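Local coordinates for beta-galactosidase (Marinomonas sp. ef1, PDB 6Y2K), which hydrolyses terminal beta-galactosyl residues as a cold-active, hexameric GH42 beta-galactosidase, at residues P319-P324 and G360-H365; Y267-L272 and E314-P319; F352-A357 and A366-P371. One frame throughout, in Å; residues are numbered along the deposited sequence.

Interaction 1: residues P319-P324 and G360-H365. With GOL (glycerol), chain D.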
ATOM      1  N   PRO A 319       6.106  25.299 -24.500  1.00 14.72           N
ATOM      2  CA  PRO A 319       4.906  25.169 -23.669  1.00 15.05           C
ATOM      3  C   PRO A 319       3.710  25.920 -24.267  1.00 15.59           C
ATOM      4  O   PRO A 319       3.892  27.000 -24.848  1.00 16.08           O
ATOM      5  CB  PRO A 319       5.323  25.800 -22.334  1.00 14.60           C
ATOM      6  CG  PRO A 319       6.450  26.709 -22.671  1.00 14.79           C
ATOM      7  CD  PRO A 319       7.171  26.064 -23.826  1.00 14.73           C
ATOM      8  N   VAL A 320       2.516  25.335 -24.141  1.00 15.78           N
ATOM      9  CA  VAL A 320       1.266  25.971 -24.575  1.00 15.43           C
ATOM     10  C   VAL A 320       0.516  26.574 -23.359  1.00 15.88           C
ATOM     11  O   VAL A 320       1.004  26.508 -22.234  1.00 15.74           O
ATOM     12  CB  VAL A 320       0.382  25.002 -25.402  1.00 15.42           C
ATOM     13  CG1 VAL A 320       1.154  24.472 -26.618  1.00 15.87           C
ATOM     14  CG2 VAL A 320      -0.161  23.850 -24.564  1.00 15.17           C
ATOM     15  N   ASN A 321      -0.655  27.172 -23.601  1.00 15.76           N
ATOM     16  CA  ASN A 321      -1.422  27.894 -22.567  1.00 16.04           C
ATOM     17  C   ASN A 321      -2.675  27.169 -22.077  1.00 16.35           C
ATOM     18  O   ASN A 321      -3.178  27.499 -21.005  1.00 17.52           O
ATOM     19  CB  ASN A 321      -1.902  29.240 -23.114  1.00 15.69           C
ATOM     20  CG  ASN A 321      -2.798  29.079 -24.333  1.00 15.68           C
ATOM     21  OD1 ASN A 321      -2.315  28.684 -25.395  1.00 15.88           O
ATOM     22  ND2 ASN A 321      -4.107  29.331 -24.178  1.00 14.75           N
ATOM     23  N   TRP A 322      -3.190  26.224 -22.865  1.00 16.17           N
ATOM     24  CA  TRP A 322      -4.605  25.817 -22.762  1.00 16.22           C
ATOM     25  C   TRP A 322      -4.895  24.530 -21.988  1.00 16.23           C
ATOM     26  O   TRP A 322      -6.041  24.300 -21.620  1.00 16.14           O
ATOM     27  CB  TRP A 322      -5.277  25.777 -24.145  1.00 16.79           C
ATOM     28  CG  TRP A 322      -4.534  25.029 -25.218  1.00 16.73           C
ATOM     29  CD1 TRP A 322      -3.785  25.574 -26.222  1.00 17.40           C
ATOM     30  CD2 TRP A 322      -4.486  23.612 -25.407  1.00 17.02           C
ATOM     31  NE1 TRP A 322      -3.265  24.585 -27.014  1.00 17.32           N
ATOM     32  CE2 TRP A 322      -3.686  23.370 -26.543  1.00 16.92           C
ATOM     33  CE3 TRP A 322      -5.042  22.518 -24.726  1.00 17.09           C
ATOM     34  CZ2 TRP A 322      -3.419  22.085 -27.008  1.00 17.07           C
ATOM     35  CZ3 TRP A 322      -4.781  21.231 -25.202  1.00 17.03           C
ATOM     36  CH2 TRP A 322      -3.973  21.028 -26.327  1.00 16.87           C
ATOM     37  N   ALA A 323      -3.884  23.702 -21.725  1.00 15.69           N
ATOM     38  CA  ALA A 323      -4.102  22.480 -20.945  1.00 14.90           C
ATOM     39  C   ALA A 323      -4.082  22.818 -19.450  1.00 14.57           C
ATOM     40  O   ALA A 323      -3.577  23.880 -19.072  1.00 14.60           O
ATOM     41  CB  ALA A 323      -3.054  21.450 -21.280  1.00 14.81           C
ATOM     42  N   PRO A 324      -4.641  21.936 -18.594  1.00 14.51           N
ATOM     43  CA  PRO A 324      -4.558  22.209 -17.149  1.00 14.50           C
ATOM     44  C   PRO A 324      -3.118  22.425 -16.663  1.00 14.74           C
ATOM     45  O   PRO A 324      -2.860  23.319 -15.845  1.00 14.61           O
ATOM     46  CB  PRO A 324      -5.196  20.962 -16.509  1.00 14.64           C
ATOM     47  CG  PRO A 324      -6.122  20.433 -17.558  1.00 14.60           C
ATOM     48  CD  PRO A 324      -5.504  20.773 -18.888  1.00 14.38           C
ATOM     49  N   GLY A 360      -3.341  39.014 -25.064  1.00 16.27           N
ATOM     50  CA  GLY A 360      -4.439  38.093 -25.382  1.00 16.07           C
ATOM     51  C   GLY A 360      -4.398  36.761 -24.653  1.00 16.01           C
ATOM     52  O   GLY A 360      -3.515  36.520 -23.808  1.00 16.27           O
ATOM     53  N   GLN A 361      -5.355  35.895 -25.003  1.00 15.64           N
ATOM     54  CA  GLN A 361      -5.592  34.604 -24.331  1.00 15.73           C
ATOM     55  C   GLN A 361      -4.372  33.669 -24.351  1.00 15.89           C
ATOM     56  O   GLN A 361      -4.152  32.894 -23.413  1.00 16.22           O
ATOM     57  CB  GLN A 361      -6.788  33.869 -24.985  1.00 15.69           C
ATOM     58  CG  GLN A 361      -8.179  34.412 -24.669  1.00 15.65           C
ATOM     59  CD  GLN A 361      -8.658  35.556 -25.573  1.00 15.85           C
ATOM     60  OE1 GLN A 361      -7.854  36.344 -26.092  1.00 16.25           O
ATOM     61  NE2 GLN A 361      -9.979  35.657 -25.750  1.00 15.33           N
ATOM     62  N   GLU A 362      -3.598  33.738 -25.432  1.00 15.70           N
ATOM     63  CA  GLU A 362      -2.466  32.841 -25.675  1.00 15.48           C
ATOM     64  C   GLU A 362      -1.108  33.509 -25.450  1.00 15.39           C
ATOM     65  O   GLU A 362      -0.099  33.060 -25.996  1.00 15.07           O
ATOM     66  CB  GLU A 362      -2.569  32.266 -27.097  1.00 15.33           C
ATOM     67  CG  GLU A 362      -3.765  31.340 -27.267  1.00 15.35           C
ATOM     68  CD  GLU A 362      -3.937  30.784 -28.669  1.00 15.41           C
ATOM     69  OE1 GLU A 362      -4.779  29.866 -28.823  1.00 15.03           O
ATOM     70  OE2 GLU A 362      -3.249  31.254 -29.611  1.00 15.69           O
ATOM     71  N   GLN A 363      -1.056  34.547 -24.615  1.00 15.17           N
ATOM     72  CA  GLN A 363       0.225  35.194 -24.313  1.00 15.61           C
ATOM     73  C   GLN A 363       1.285  34.244 -23.688  1.00 15.71           C
ATOM     74  O   GLN A 363       2.485  34.503 -23.812  1.00 15.50           O
ATOM     75  CB  GLN A 363       0.034  36.477 -23.478  1.00 15.69           C
ATOM     76  CG  GLN A 363      -0.464  36.280 -22.051  1.00 16.31           C
ATOM     77  CD  GLN A 363      -0.896  37.582 -21.394  1.00 16.20           C
ATOM     78  OE1 GLN A 363      -0.262  38.046 -20.441  1.00 15.83           O
ATOM     79  NE2 GLN A 363      -1.977  38.189 -21.909  1.00 16.54           N
ATOM     80  N   MET A 364       0.850  33.149 -23.053  1.00 15.71           N
ATOM     81  CA  MET A 364       1.776  32.120 -22.539  1.00 16.37           C
ATOM     82  C   MET A 364       2.059  30.959 -23.514  1.00 15.86           C
ATOM     83  O   MET A 364       2.757  30.011 -23.141  1.00 15.95           O
ATOM     84  CB  MET A 364       1.264  31.555 -21.205  1.00 17.14           C
ATOM     85  CG  MET A 364       1.058  32.594 -20.113  1.00 17.57           C
ATOM     86  SD  MET A 364       2.547  33.529 -19.713  1.00 18.87           S
ATOM     87  CE  MET A 364       3.523  32.288 -18.881  1.00 18.60           C
ATOM     88  N   HIS A 365       1.557  31.034 -24.748  1.00 15.19           N
ATOM     89  CA  HIS A 365       1.816  30.004 -25.764  1.00 15.39           C
ATOM     90  C   HIS A 365       3.135  30.330 -26.467  1.00 15.41           C
ATOM     91  O   HIS A 365       3.251  31.368 -27.105  1.00 15.55           O
ATOM     92  CB  HIS A 365       0.676  29.947 -26.786  1.00 15.06           C
ATOM     93  CG  HIS A 365       0.704  28.742 -27.676  1.00 15.12           C
ATOM     94  ND1 HIS A 365       1.791  28.414 -28.464  1.00 14.96           N
ATOM     95  CD2 HIS A 365      -0.246  27.810 -27.942  1.00 15.08           C
ATOM     96  CE1 HIS A 365       1.516  27.320 -29.153  1.00 14.82           C
ATOM     97  NE2 HIS A 365       0.283  26.942 -28.866  1.00 14.81           N
TER
HETATM   98  C1  GOL D 703      -2.860  26.852 -30.067  1.00 21.66           C
HETATM   99  O1  GOL D 703      -2.227  25.765 -29.341  1.00 20.20           O
HETATM  100  C2  GOL D 703      -4.404  26.803 -30.098  1.00 21.24           C
HETATM  101  O2  GOL D 703      -4.870  28.044 -30.690  1.00 19.23           O
HETATM  102  C3  GOL D 703      -4.902  25.569 -30.868  1.00 21.65           C
HETATM  103  O3  GOL D 703      -6.313  25.289 -30.682  1.00 21.94           O
HETATM  104  O   HOH W   1      -5.962  28.940 -26.541  1.00 13.84           O
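Val320 lays its CG1 methyl over one face of the His365 imidazole, a CH-pi contact with CG1 3.8 Å from the ring centroid. The two side chains run side by side and point the same way. His365 NE2 lies 2.8 Å from O1 of a bound glycerol, hydrogen-bonded with either atom as possible donor. Trp322 NE1 donates to the same O1, also at 2.8 Å, so two rings from the two loops grip one hydroxyl. Glu362 holds the middle hydroxyl: Glu362 OE1 accepts from glycerol O2 at 2.6 Å. Between these groups stands Asn321, whose OD1 lies at the edge of the imidazole, 3.4 Å from His365 CD2, buried and without a hydrogen-bond partner in the model. Asn321 ND2 instead reaches Glu362 OE1 through water 1, at 3.0 Å from ND2. Behind this first shell, a type I turn from Glu362 to His365, closed by His365 N to Glu362 O, brings both residues onto one turn. A chi1 of -167° swings the imidazole away from its own backbone N and across to Val320. With an alanine here, glycerol O1 would probably keep Trp322 but lose its imidazole partner, and Val320 CG1 would be left without a ring to cover. Glu142 and Arg103 also bond the glycerol, which probably comes from the crystallisation liquor and probably marks part of the active-site pocket at the barrel mouth. These loops follow strands 310-315 and 348-352; Trp322 leans on Lys274 of helix 268-274, and Gln429 of the second subunit bonds Val320 O.

Interaction 2: residues Y267-L272 and E314-P319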
ATOM      1  N   TYR A 267      -0.318  19.057 -30.615  1.00 14.67           N
ATOM      2  CA  TYR A 267       0.195  19.581 -29.371  1.00 14.77           C
ATOM      3  C   TYR A 267       0.314  18.433 -28.373  1.00 14.75           C
ATOM      4  O   TYR A 267      -0.518  18.306 -27.471  1.00 14.98           O
ATOM      5  CB  TYR A 267      -0.721  20.687 -28.870  1.00 15.00           C
ATOM      6  CG  TYR A 267      -0.805  21.873 -29.801  1.00 15.51           C
ATOM      7  CD1 TYR A 267       0.192  22.849 -29.804  1.00 15.78           C
ATOM      8  CD2 TYR A 267      -1.876  22.022 -30.684  1.00 15.56           C
ATOM      9  CE1 TYR A 267       0.126  23.938 -30.653  1.00 15.91           C
ATOM     10  CE2 TYR A 267      -1.954  23.111 -31.537  1.00 15.67           C
ATOM     11  CZ  TYR A 267      -0.950  24.064 -31.519  1.00 15.59           C
ATOM     12  OH  TYR A 267      -1.022  25.156 -32.343  1.00 15.45           O
ATOM     13  N   PRO A 268       1.355  17.591 -28.532  1.00 14.62           N
ATOM     14  CA  PRO A 268       1.474  16.346 -27.766  1.00 14.42           C
ATOM     15  C   PRO A 268       1.449  16.490 -26.242  1.00 14.46           C
ATOM     16  O   PRO A 268       0.918  15.610 -25.569  1.00 14.37           O
ATOM     17  CB  PRO A 268       2.830  15.787 -28.222  1.00 14.37           C
ATOM     18  CG  PRO A 268       3.029  16.376 -29.566  1.00 14.55           C
ATOM     19  CD  PRO A 268       2.530  17.775 -29.407  1.00 14.36           C
ATOM     20  N   LEU A 269       1.999  17.582 -25.711  1.00 14.40           N
ATOM     21  CA  LEU A 269       2.029  17.783 -24.252  1.00 14.21           C
ATOM     22  C   LEU A 269       0.690  18.227 -23.709  1.00 14.25           C
ATOM     23  O   LEU A 269       0.327  17.859 -22.607  1.00 14.11           O
ATOM     24  CB  LEU A 269       3.100  18.782 -23.831  1.00 14.01           C
ATOM     25  CG  LEU A 269       4.495  18.628 -24.443  1.00 14.12           C
ATOM     26  CD1 LEU A 269       5.476  19.520 -23.696  1.00 14.26           C
ATOM     27  CD2 LEU A 269       4.970  17.186 -24.453  1.00 14.03           C
ATOM     28  N   GLY A 270      -0.039  19.027 -24.488  1.00 14.74           N
ATOM     29  CA  GLY A 270      -1.378  19.453 -24.123  1.00 14.57           C
ATOM     30  C   GLY A 270      -2.358  18.300 -24.134  1.00 14.43           C
ATOM     31  O   GLY A 270      -3.107  18.136 -23.183  1.00 13.80           O
ATOM     32  N   SER A 271      -2.345  17.498 -25.200  1.00 14.48           N
ATOM     33  CA  SER A 271      -3.247  16.340 -25.296  1.00 15.07           C
ATOM     34  C   SER A 271      -2.953  15.274 -24.223  1.00 14.91           C
ATOM     35  O   SER A 271      -3.883  14.713 -23.642  1.00 14.82           O
ATOM     36  CB  SER A 271      -3.230  15.723 -26.701  1.00 15.44           C
ATOM     37  OG  SER A 271      -1.971  15.138 -27.012  1.00 16.65           O
ATOM     38  N   LEU A 272      -1.677  15.026 -23.933  1.00 15.08           N
ATOM     39  CA  LEU A 272      -1.321  14.062 -22.883  1.00 15.42           C
ATOM     40  C   LEU A 272      -1.908  14.467 -21.523  1.00 15.57           C
ATOM     41  O   LEU A 272      -2.549  13.654 -20.851  1.00 15.35           O
ATOM     42  CB  LEU A 272       0.195  13.886 -22.767  1.00 15.30           C
ATOM     43  CG  LEU A 272       0.650  12.856 -21.724  1.00 15.34           C
ATOM     44  CD1 LEU A 272       0.105  11.460 -22.010  1.00 15.28           C
ATOM     45  CD2 LEU A 272       2.162  12.848 -21.647  1.00 15.48           C
ATOM     46  N   GLU A 314      -0.045  23.149 -37.596  1.00 16.31           N
ATOM     47  CA  GLU A 314       0.385  23.720 -36.312  1.00 16.61           C
ATOM     48  C   GLU A 314       1.110  22.662 -35.476  1.00 16.47           C
ATOM     49  O   GLU A 314       0.500  21.684 -35.038  1.00 16.76           O
ATOM     50  CB  GLU A 314      -0.814  24.268 -35.520  1.00 16.88           C
ATOM     51  CG  GLU A 314      -1.656  25.327 -36.236  1.00 17.29           C
ATOM     52  CD  GLU A 314      -2.850  25.805 -35.429  1.00 17.62           C
ATOM     53  OE1 GLU A 314      -2.919  25.488 -34.226  1.00 18.35           O
ATOM     54  OE2 GLU A 314      -3.733  26.507 -35.990  1.00 17.59           O
ATOM     55  N   GLN A 315       2.412  22.856 -35.269  1.00 16.39           N
ATOM     56  CA  GLN A 315       3.226  21.956 -34.446  1.00 16.24           C
ATOM     57  C   GLN A 315       3.675  22.662 -33.176  1.00 15.89           C
ATOM     58  O   GLN A 315       4.230  23.776 -33.238  1.00 15.50           O
ATOM     59  CB  GLN A 315       4.462  21.491 -35.224  1.00 16.09           C
ATOM     60  CG  GLN A 315       5.336  20.475 -34.493  1.00 16.20           C
ATOM     61  CD  GLN A 315       4.595  19.179 -34.197  1.00 16.10           C
ATOM     62  OE1 GLN A 315       4.174  18.475 -35.118  1.00 16.09           O
ATOM     63  NE2 GLN A 315       4.439  18.855 -32.913  1.00 15.30           N
ATOM     64  N   GLN A 316       3.459  22.011 -32.031  1.00 15.24           N
ATOM     65  CA  GLN A 316       3.908  22.542 -30.743  1.00 15.00           C
ATOM     66  C   GLN A 316       5.412  22.823 -30.779  1.00 15.19           C
ATOM     67  O   GLN A 316       6.164  21.936 -31.151  1.00 15.47           O
ATOM     68  CB  GLN A 316       3.614  21.557 -29.607  1.00 14.68           C
ATOM     69  CG  GLN A 316       3.951  22.106 -28.230  1.00 14.48           C
ATOM     70  CD  GLN A 316       3.350  21.323 -27.063  1.00 14.55           C
ATOM     71  OE1 GLN A 316       2.641  20.319 -27.242  1.00 14.35           O
ATOM     72  NE2 GLN A 316       3.642  21.788 -25.850  1.00 14.03           N
ATOM     73  N   PRO A 317       5.844  24.048 -30.406  1.00 15.58           N
ATOM     74  CA  PRO A 317       7.262  24.427 -30.367  1.00 15.68           C
ATOM     75  C   PRO A 317       7.844  24.617 -28.964  1.00 15.52           C
ATOM     76  O   PRO A 317       9.052  24.856 -28.821  1.00 15.80           O
ATOM     77  CB  PRO A 317       7.240  25.783 -31.076  1.00 15.66           C
ATOM     78  CG  PRO A 317       5.986  26.406 -30.543  1.00 16.14           C
ATOM     79  CD  PRO A 317       4.998  25.263 -30.364  1.00 16.02           C
ATOM     80  N   GLY A 318       6.991  24.537 -27.947  1.00 15.04           N
ATOM     81  CA  GLY A 318       7.344  24.909 -26.584  1.00 14.75           C
ATOM     82  C   GLY A 318       6.088  24.770 -25.736  1.00 14.91           C
ATOM     83  O   GLY A 318       5.098  24.195 -26.202  1.00 14.66           O
ATOM     84  N   PRO A 319       6.106  25.299 -24.500  1.00 14.72           N
ATOM     85  CA  PRO A 319       4.906  25.169 -23.669  1.00 15.05           C
ATOM     86  C   PRO A 319       3.710  25.920 -24.267  1.00 15.59           C
ATOM     87  O   PRO A 319       3.892  27.000 -24.848  1.00 16.08           O
ATOM     88  CB  PRO A 319       5.323  25.800 -22.334  1.00 14.60           C
ATOM     89  CG  PRO A 319       6.450  26.709 -22.671  1.00 14.79           C
ATOM     90  CD  PRO A 319       7.171  26.064 -23.826  1.00 14.73           C
TER
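Tyr267 OH donates to Glu314 OE1 at 2.7 Å, the shortest polar bond between these two segments, at the ends of neighbouring strands six and seven of the TIM barrel. The hydroxyl meets the carboxylate on its anti side, 25° out of the plane, with ring and carboxylate turned 70° against each other. Arg33 makes a salt bridge to the other oxygen, Glu314 OE2, so the carboxylate is held from both ends. Glu314 lies near the end of strand 310-315, the seventh of the barrel, where clan GH-A glycosidases carry their nucleophile, and probably has that role here. Two residues on, Gln316 runs out extended, its CG anti to the backbone N (chi1 -175°), with CB 3.7 Å from Tyr267 CD1. This reach brings OE1 to the start of helix 268-274, where Leu269 N donates to Gln316 OE1 at 3.2 Å. Tyr267 is the N-cap residue of that helix, so the amide oxygen would probably be polarised further by the helix end. Pro268 CD packs against Gln316 OE1 at 3.3 Å, while Leu269 crosses the amide at about a right angle, its CG 3.6 Å from Gln316 NE2. Trp337 of helix 333-343 touches Pro268, Leu269 and Gln316. The amide is probably held against flipping, because its nitrogen is also engaged: Gln316 NE2 donates to Gly318 O at 2.8 Å, from above the carbonyl plane.

Interaction 3: residues F352-A357 and A366-P371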
ATOM      1  N   PHE A 352       3.810  26.861 -34.725  1.00 15.87           N
ATOM      2  CA  PHE A 352       2.891  27.916 -34.314  1.00 15.62           C
ATOM      3  C   PHE A 352       3.123  28.312 -32.859  1.00 15.80           C
ATOM      4  O   PHE A 352       3.013  27.483 -31.956  1.00 16.06           O
ATOM      5  CB  PHE A 352       1.441  27.473 -34.514  1.00 15.39           C
ATOM      6  CG  PHE A 352       0.438  28.349 -33.822  1.00 14.93           C
ATOM      7  CD1 PHE A 352       0.297  28.308 -32.444  1.00 15.20           C
ATOM      8  CD2 PHE A 352      -0.363  29.215 -34.547  1.00 15.07           C
ATOM      9  CE1 PHE A 352      -0.625  29.114 -31.804  1.00 14.78           C
ATOM     10  CE2 PHE A 352      -1.288  30.024 -33.913  1.00 14.98           C
ATOM     11  CZ  PHE A 352      -1.419  29.973 -32.539  1.00 14.92           C
ATOM     12  N   ARG A 353       3.443  29.583 -32.641  1.00 16.06           N
ATOM     13  CA  ARG A 353       3.563  30.541 -33.733  1.00 16.14           C
ATOM     14  C   ARG A 353       5.015  30.958 -33.944  1.00 15.98           C
ATOM     15  O   ARG A 353       5.923  30.425 -33.307  1.00 16.01           O
ATOM     16  CB  ARG A 353       2.697  31.772 -33.463  1.00 15.99           C
ATOM     17  CG  ARG A 353       2.456  32.051 -31.989  1.00 16.74           C
ATOM     18  CD  ARG A 353       1.354  33.080 -31.793  1.00 16.77           C
ATOM     19  NE  ARG A 353       1.731  34.391 -32.314  1.00 16.77           N
ATOM     20  CZ  ARG A 353       0.928  35.451 -32.319  1.00 17.07           C
ATOM     21  NH1 ARG A 353      -0.300  35.358 -31.830  1.00 16.98           N
ATOM     22  NH2 ARG A 353       1.355  36.604 -32.813  1.00 17.40           N
ATOM     23  N   TRP A 354       5.227  31.915 -34.842  1.00 16.42           N
ATOM     24  CA  TRP A 354       6.567  32.406 -35.138  1.00 16.71           C
ATOM     25  C   TRP A 354       7.157  33.148 -33.944  1.00 16.72           C
ATOM     26  O   TRP A 354       8.315  32.939 -33.582  1.00 17.11           O
ATOM     27  CB  TRP A 354       6.544  33.318 -36.366  1.00 17.11           C
ATOM     28  CG  TRP A 354       7.759  34.184 -36.492  1.00 17.41           C
ATOM     29  CD1 TRP A 354       7.825  35.535 -36.304  1.00 17.66           C
ATOM     30  CD2 TRP A 354       9.085  33.762 -36.832  1.00 17.42           C
ATOM     31  NE1 TRP A 354       9.110  35.978 -36.508  1.00 17.43           N
ATOM     32  CE2 TRP A 354       9.903  34.910 -36.832  1.00 17.81           C
ATOM     33  CE3 TRP A 354       9.661  32.524 -37.136  1.00 17.42           C
ATOM     34  CZ2 TRP A 354      11.264  34.856 -37.125  1.00 17.70           C
ATOM     35  CZ3 TRP A 354      11.012  32.474 -37.426  1.00 17.71           C
ATOM     36  CH2 TRP A 354      11.798  33.633 -37.419  1.00 18.03           C
ATOM     37  N   ARG A 355       6.355  34.016 -33.338  1.00 16.29           N
ATOM     38  CA  ARG A 355       6.798  34.794 -32.180  1.00 16.62           C
ATOM     39  C   ARG A 355       5.683  34.834 -31.143  1.00 16.50           C
ATOM     40  O   ARG A 355       4.550  35.184 -31.464  1.00 16.45           O
ATOM     41  CB  ARG A 355       7.154  36.206 -32.640  1.00 17.03           C
ATOM     42  CG  ARG A 355       7.700  37.134 -31.567  1.00 17.13           C
ATOM     43  CD  ARG A 355       8.063  38.476 -32.179  1.00 17.66           C
ATOM     44  NE  ARG A 355       8.366  39.469 -31.157  1.00 17.52           N
ATOM     45  CZ  ARG A 355       8.637  40.751 -31.395  1.00 18.39           C
ATOM     46  NH1 ARG A 355       8.669  41.232 -32.635  1.00 18.50           N
ATOM     47  NH2 ARG A 355       8.881  41.563 -30.370  1.00 18.10           N
ATOM     48  N   GLN A 356       6.014  34.462 -29.903  1.00 16.85           N
ATOM     49  CA  GLN A 356       5.057  34.438 -28.789  1.00 16.71           C
ATOM     50  C   GLN A 356       4.457  35.830 -28.588  1.00 16.92           C
ATOM     51  O   GLN A 356       5.200  36.804 -28.469  1.00 16.98           O
ATOM     52  CB  GLN A 356       5.769  33.971 -27.516  1.00 16.24           C
ATOM     53  CG  GLN A 356       4.919  33.945 -26.250  1.00 15.96           C
ATOM     54  CD  GLN A 356       5.685  33.459 -25.031  1.00 15.64           C
ATOM     55  OE1 GLN A 356       6.763  32.849 -25.140  1.00 14.78           O
ATOM     56  NE2 GLN A 356       5.123  33.717 -23.856  1.00 15.47           N
ATOM     57  N   ALA A 357       3.128  35.927 -28.561  1.00 17.00           N
ATOM     58  CA  ALA A 357       2.463  37.233 -28.448  1.00 17.30           C
ATOM     59  C   ALA A 357       2.460  37.697 -26.991  1.00 17.63           C
ATOM     60  O   ALA A 357       2.281  36.879 -26.101  1.00 17.66           O
ATOM     61  CB  ALA A 357       1.044  37.147 -28.980  1.00 18.20           C
ATOM     62  N   ALA A 366       4.101  29.423 -26.368  1.00 15.05           N
ATOM     63  CA  ALA A 366       5.428  29.626 -26.951  1.00 15.32           C
ATOM     64  C   ALA A 366       5.421  29.706 -28.479  1.00 15.67           C
ATOM     65  O   ALA A 366       4.458  29.323 -29.146  1.00 15.02           O
ATOM     66  CB  ALA A 366       6.371  28.523 -26.496  1.00 15.21           C
ATOM     67  N   GLY A 367       6.512  30.244 -29.011  1.00 16.34           N
ATOM     68  CA  GLY A 367       6.759  30.252 -30.440  1.00 16.55           C
ATOM     69  C   GLY A 367       8.209  29.930 -30.724  1.00 16.84           C
ATOM     70  O   GLY A 367       8.946  29.560 -29.811  1.00 16.08           O
ATOM     71  N   LEU A 368       8.616  30.069 -31.988  1.00 17.24           N
ATOM     72  CA  LEU A 368      10.035  29.938 -32.348  1.00 17.66           C
ATOM     73  C   LEU A 368      10.858  31.050 -31.719  1.00 17.33           C
ATOM     74  O   LEU A 368      12.021  30.835 -31.409  1.00 16.67           O
ATOM     75  CB  LEU A 368      10.267  29.947 -33.865  1.00 18.34           C
ATOM     76  CG  LEU A 368       9.587  28.928 -34.787  1.00 19.71           C
ATOM     77  CD1 LEU A 368      10.434  28.688 -36.042  1.00 19.50           C
ATOM     78  CD2 LEU A 368       9.278  27.604 -34.115  1.00 19.68           C
ATOM     79  N   LEU A 369      10.249  32.230 -31.561  1.00 17.25           N
ATOM     80  CA  LEU A 369      10.835  33.354 -30.835  1.00 17.82           C
ATOM     81  C   LEU A 369      10.060  33.653 -29.556  1.00 18.02           C
ATOM     82  O   LEU A 369       8.861  33.392 -29.476  1.00 18.01           O
ATOM     83  CB  LEU A 369      10.813  34.623 -31.699  1.00 17.82           C
ATOM     84  CG  LEU A 369      11.388  34.544 -33.116  1.00 18.30           C
ATOM     85  CD1 LEU A 369      11.398  35.937 -33.737  1.00 18.52           C
ATOM     86  CD2 LEU A 369      12.776  33.939 -33.128  1.00 18.55           C
ATOM     87  N   ARG A 370      10.757  34.253 -28.589  1.00 18.28           N
ATOM     88  CA  ARG A 370      10.141  34.795 -27.376  1.00 18.95           C
ATOM     89  C   ARG A 370       9.443  36.124 -27.698  1.00 18.82           C
ATOM     90  O   ARG A 370       9.650  36.683 -28.787  1.00 18.34           O
ATOM     91  CB  ARG A 370      11.202  35.043 -26.306  1.00 19.98           C
ATOM     92  CG  ARG A 370      12.048  33.839 -25.932  1.00 20.73           C
ATOM     93  CD  ARG A 370      12.830  34.104 -24.667  1.00 21.47           C
ATOM     94  NE  ARG A 370      13.637  35.340 -24.700  1.00 23.06           N
ATOM     95  CZ  ARG A 370      14.940  35.453 -24.409  1.00 23.23           C
ATOM     96  NH1 ARG A 370      15.692  34.399 -24.090  1.00 24.08           N
ATOM     97  NH2 ARG A 370      15.504  36.659 -24.439  1.00 23.08           N
ATOM     98  N   PRO A 371       8.633  36.656 -26.757  1.00 18.51           N
ATOM     99  CA  PRO A 371       7.972  37.939 -27.043  1.00 18.81           C
ATOM    100  C   PRO A 371       8.923  39.111 -27.374  1.00 18.96           C
ATOM    101  O   PRO A 371       8.513  40.048 -28.064  1.00 19.01           O
ATOM    102  CB  PRO A 371       7.167  38.213 -25.765  1.00 19.08           C
ATOM    103  CG  PRO A 371       6.923  36.862 -25.181  1.00 19.41           C
ATOM    104  CD  PRO A 371       8.187  36.100 -25.466  1.00 18.91           C
TER
HETATM  105  O   HOH W   2       8.406  31.715 -27.139  1.00 15.65           O
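Arg355 pairs with Leu369 where the long loop after the eighth barrel strand, 348-352, folds back on itself in this TIM barrel; the two backbones form a single bridge there. The Arg355 side chain starts out opposite its backbone N (chi1 -177°) and stays extended as far as NE, long enough to pass Leu369 and reach Pro371. Arg355 CB lies 4.1 Å from Leu369 CB, and Arg355 CG comes 3.4 Å from Arg370 O. At the tip the guanidinium turns side-on to one oxygen: Arg355 NE and NH2 both donate to Pro371 O, NH2 the closer at 2.8 Å. That oxygen lies in the guanidinium plane, although both nitrogens approach it from one face of the carbonyl. Trp12 adds a cation-pi contact to the same arginine. The backbones are tied by Leu368 N to Arg353 O and Leu369 N to Trp354 O, the latter 2.9 Å, and by a nearly straight bond (173°) from Gln356 N to Leu369 O at 3.1 Å. Gly367 sits where Arg353 O presses 3.0 Å from its CA; a beta carbon in its normal position would clash with Arg353 O. Gln356 CG and CD touch Pro371 CG and CD as the side chains cross, while Gln356 NE2 goes to Gln363 O. Trp354, anchored by NE1 to Asp20, offers a face to Leu369, whose CG stands 4.2 Å from the centroid of the Trp354 six-membered ring, 20° off its normal.

How the interactions relate
All three contacts lie at the carboxyl ends of the last three barrel strands and in the segments that follow them, with centres 11 to 13 Å apart. Interactions 1 and 2 share Pro319, and its carbonyl ties both to interaction 3: Pro319 O lies 2.9 Å from Ala366 N, a probable hydrogen bond. Tyr267 is the common wall. Its ring places CE1 3.5 Å from His365 NE2 of interaction 1, and its OH 3.4 Å from Phe352 CD1 of interaction 3; Phe352 in turn meets His365 edge-to-face. Tyr267 and Phe352 pack on Glu314, and Tyr267, like His365, borders the bound glycerol. Interactions 1 and 3, whose segments alternate along the chain, both touch the second subunit of the hexamer.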